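Local structure of bromodomain protein, putative (Plasmodium falciparum 3D7, 4PY6) at residues 16-19 / 23-26. The protein contains a bromodomain, a four-helix module that probably recognises acetylated lysines. Sequence-based numbering, arbitrary orientation.
Sequences NKRL and WEKI
R18 and E24 meet in a salt bridge that carries the contact between the loop residues 16-19 and the helical residues 23-26. R18 NH2 lies 3.1 Å from E24 OE1, and the N-H···O angle of 165° makes this a nearly straight hydrogen bond. The acceptor lies at the edge of the guanidinium, close to its plane, whereas the donor reaches OE1 from well above the carboxylate plane. With the two planes 76° apart, the groups meet almost perpendicularly instead of forming a coplanar, two-bond pair: E24 OE2 lies somewhat farther from R18 NH2, at 3.4 Å, and the bond is made to OE1. The arginine reaches across because CG is anti to the backbone N (chi1 -172°) and the chain bends at chi3; the glutamate runs out extended beyond CG, crossing it at about a right angle. E24 OE1 also accepts a hydrogen bond from the backbone N of K21, just before helix 22-32, and this second bond helps fix the carboxylate. CG of E24 additionally lies 3.5 Å above one face of the W23 ring, toward its rim. On the loop side, R18 NE donates to the carbonyl O of S80, at the end of helix 72-81. The guanidinium thus ties the lead-in to the bromodomain's first helix, 22-32, both to that helix and to helix 72-81, away from the ligand-pocket residues; helix 22-32 itself packs through I26 against W132 and I136 of helix 112-138.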
ATOM      1  N   ASN A  16     -20.542  15.623  15.159  1.00 45.76           N
ATOM      2  CA  ASN A  16     -21.432  15.681  14.000  1.00 44.51           C
ATOM      3  C   ASN A  16     -22.596  14.704  14.166  1.00 48.79           C
ATOM      4  O   ASN A  16     -22.392  13.487  14.179  1.00 48.04           O
ATOM      5  CB  ASN A  16     -20.655  15.446  12.696  1.00 42.80           C
ATOM      6  CG  ASN A  16     -21.490  15.526  11.439  1.00 60.80           C
ATOM      7  OD1 ASN A  16     -21.787  14.510  10.801  1.00 56.19           O
ATOM      8  ND2 ASN A  16     -21.871  16.732  11.041  1.00 49.81           N
ATOM      9  N   LYS A  17     -23.811  15.251  14.323  1.00 46.25           N
ATOM     10  CA  LYS A  17     -25.036  14.475  14.500  1.00 46.61           C
ATOM     11  C   LYS A  17     -25.703  14.109  13.166  1.00 48.70           C
ATOM     12  O   LYS A  17     -26.682  13.354  13.164  1.00 48.91           O
ATOM     13  CB  LYS A  17     -26.016  15.210  15.427  1.00 51.32           C
ATOM     14  CG  LYS A  17     -26.449  14.366  16.619  1.00 67.22           C
ATOM     15  CD  LYS A  17     -27.908  14.599  16.981  1.00 79.67           C
ATOM     16  CE  LYS A  17     -28.827  13.557  16.388  1.00 90.40           C
ATOM     17  NZ  LYS A  17     -30.244  13.795  16.765  1.00101.75           N
ATOM     18  N   ARG A  18     -25.166  14.630  12.036  1.00 43.02           N
ATOM     19  CA  ARG A  18     -25.668  14.359  10.686  1.00 41.28           C
ATOM     20  C   ARG A  18     -25.469  12.880  10.357  1.00 42.99           C
ATOM     21  O   ARG A  18     -24.356  12.363  10.481  1.00 41.79           O
ATOM     22  CB  ARG A  18     -24.969  15.250   9.642  1.00 40.35           C
ATOM     23  CG  ARG A  18     -25.583  15.160   8.240  1.00 49.51           C
ATOM     24  CD  ARG A  18     -24.625  15.613   7.149  1.00 55.23           C
ATOM     25  NE  ARG A  18     -23.564  14.632   6.899  1.00 59.80           N
ATOM     26  CZ  ARG A  18     -23.612  13.689   5.964  1.00 70.95           C
ATOM     27  NH1 ARG A  18     -24.670  13.583   5.169  1.00 57.34           N
ATOM     28  NH2 ARG A  18     -22.600  12.845   5.813  1.00 56.43           N
ATOM     29  N   LEU A  19     -26.561  12.200   9.978  1.00 38.99           N
ATOM     30  CA  LEU A  19     -26.537  10.779   9.645  1.00 37.56           C
ATOM     31  C   LEU A  19     -25.896  10.550   8.282  1.00 38.30           C
ATOM     32  O   LEU A  19     -26.390  11.049   7.267  1.00 37.56           O
ATOM     33  CB  LEU A  19     -27.947  10.159   9.712  1.00 38.68           C
ATOM     34  CG  LEU A  19     -28.593  10.084  11.097  1.00 45.03           C
ATOM     35  CD1 LEU A  19     -30.101  10.065  10.987  1.00 46.50           C
ATOM     36  CD2 LEU A  19     -28.095   8.876  11.882  1.00 47.77           C
ATOM     37  N   TRP A  23     -23.149   4.612   1.590  1.00 21.56           N
ATOM     38  CA  TRP A  23     -21.965   4.713   0.725  1.00 20.34           C
ATOM     39  C   TRP A  23     -20.854   5.547   1.371  1.00 23.84           C
ATOM     40  O   TRP A  23     -19.684   5.211   1.205  1.00 23.13           O
ATOM     41  CB  TRP A  23     -22.300   5.190  -0.703  1.00 18.71           C
ATOM     42  CG  TRP A  23     -22.820   6.594  -0.815  1.00 19.44           C
ATOM     43  CD1 TRP A  23     -24.126   6.976  -0.896  1.00 23.08           C
ATOM     44  CD2 TRP A  23     -22.042   7.794  -0.947  1.00 18.55           C
ATOM     45  NE1 TRP A  23     -24.213   8.343  -1.033  1.00 22.40           N
ATOM     46  CE2 TRP A  23     -22.949   8.871  -1.061  1.00 22.95           C
ATOM     47  CE3 TRP A  23     -20.664   8.070  -0.955  1.00 18.95           C
ATOM     48  CZ2 TRP A  23     -22.523  10.200  -1.184  1.00 22.03           C
ATOM     49  CZ3 TRP A  23     -20.244   9.387  -1.066  1.00 20.04           C
ATOM     50  CH2 TRP A  23     -21.166  10.433  -1.188  1.00 21.15           C
ATOM     51  N   GLU A  24     -21.227   6.600   2.137  1.00 20.44           N
ATOM     52  CA  GLU A  24     -20.298   7.471   2.870  1.00 19.82           C
ATOM     53  C   GLU A  24     -19.615   6.697   4.010  1.00 24.82           C
ATOM     54  O   GLU A  24     -18.444   6.950   4.301  1.00 24.50           O
ATOM     55  CB  GLU A  24     -21.021   8.704   3.440  1.00 21.44           C
ATOM     56  CG  GLU A  24     -21.531   9.688   2.401  1.00 31.11           C
ATOM     57  CD  GLU A  24     -22.290  10.883   2.948  1.00 48.65           C
ATOM     58  OE1 GLU A  24     -23.280  10.678   3.686  1.00 45.47           O
ATOM     59  OE2 GLU A  24     -21.917  12.029   2.607  1.00 39.20           O
ATOM     60  N   LYS A  25     -20.354   5.766   4.654  1.00 22.25           N
ATOM     61  CA  LYS A  25     -19.871   4.913   5.747  1.00 22.74           C
ATOM     62  C   LYS A  25     -18.829   3.897   5.258  1.00 26.73           C
ATOM     63  O   LYS A  25     -17.885   3.599   5.994  1.00 26.45           O
ATOM     64  CB  LYS A  25     -21.040   4.183   6.428  1.00 26.19           C
ATOM     65  CG  LYS A  25     -21.823   5.043   7.408  1.00 39.91           C
ATOM     66  CD  LYS A  25     -23.016   4.292   7.977  1.00 49.24           C
ATOM     67  CE  LYS A  25     -23.802   5.132   8.952  1.00 59.94           C
ATOM     68  NZ  LYS A  25     -25.042   4.443   9.394  1.00 70.20           N
ATOM     69  N   ILE A  26     -19.013   3.358   4.027  1.00 23.31           N
ATOM     70  CA  ILE A  26     -18.098   2.395   3.397  1.00 23.03           C
ATOM     71  C   ILE A  26     -16.755   3.085   3.100  1.00 26.06           C
ATOM     72  O   ILE A  26     -15.705   2.507   3.374  1.00 26.13           O
ATOM     73  CB  ILE A  26     -18.720   1.705   2.136  1.00 26.21           C
ATOM     74  CG1 ILE A  26     -20.028   0.958   2.487  1.00 27.28           C
ATOM     75  CG2 ILE A  26     -17.715   0.745   1.460  1.00 27.04           C
ATOM     76  CD1 ILE A  26     -21.033   0.814   1.326  1.00 34.05           C
TER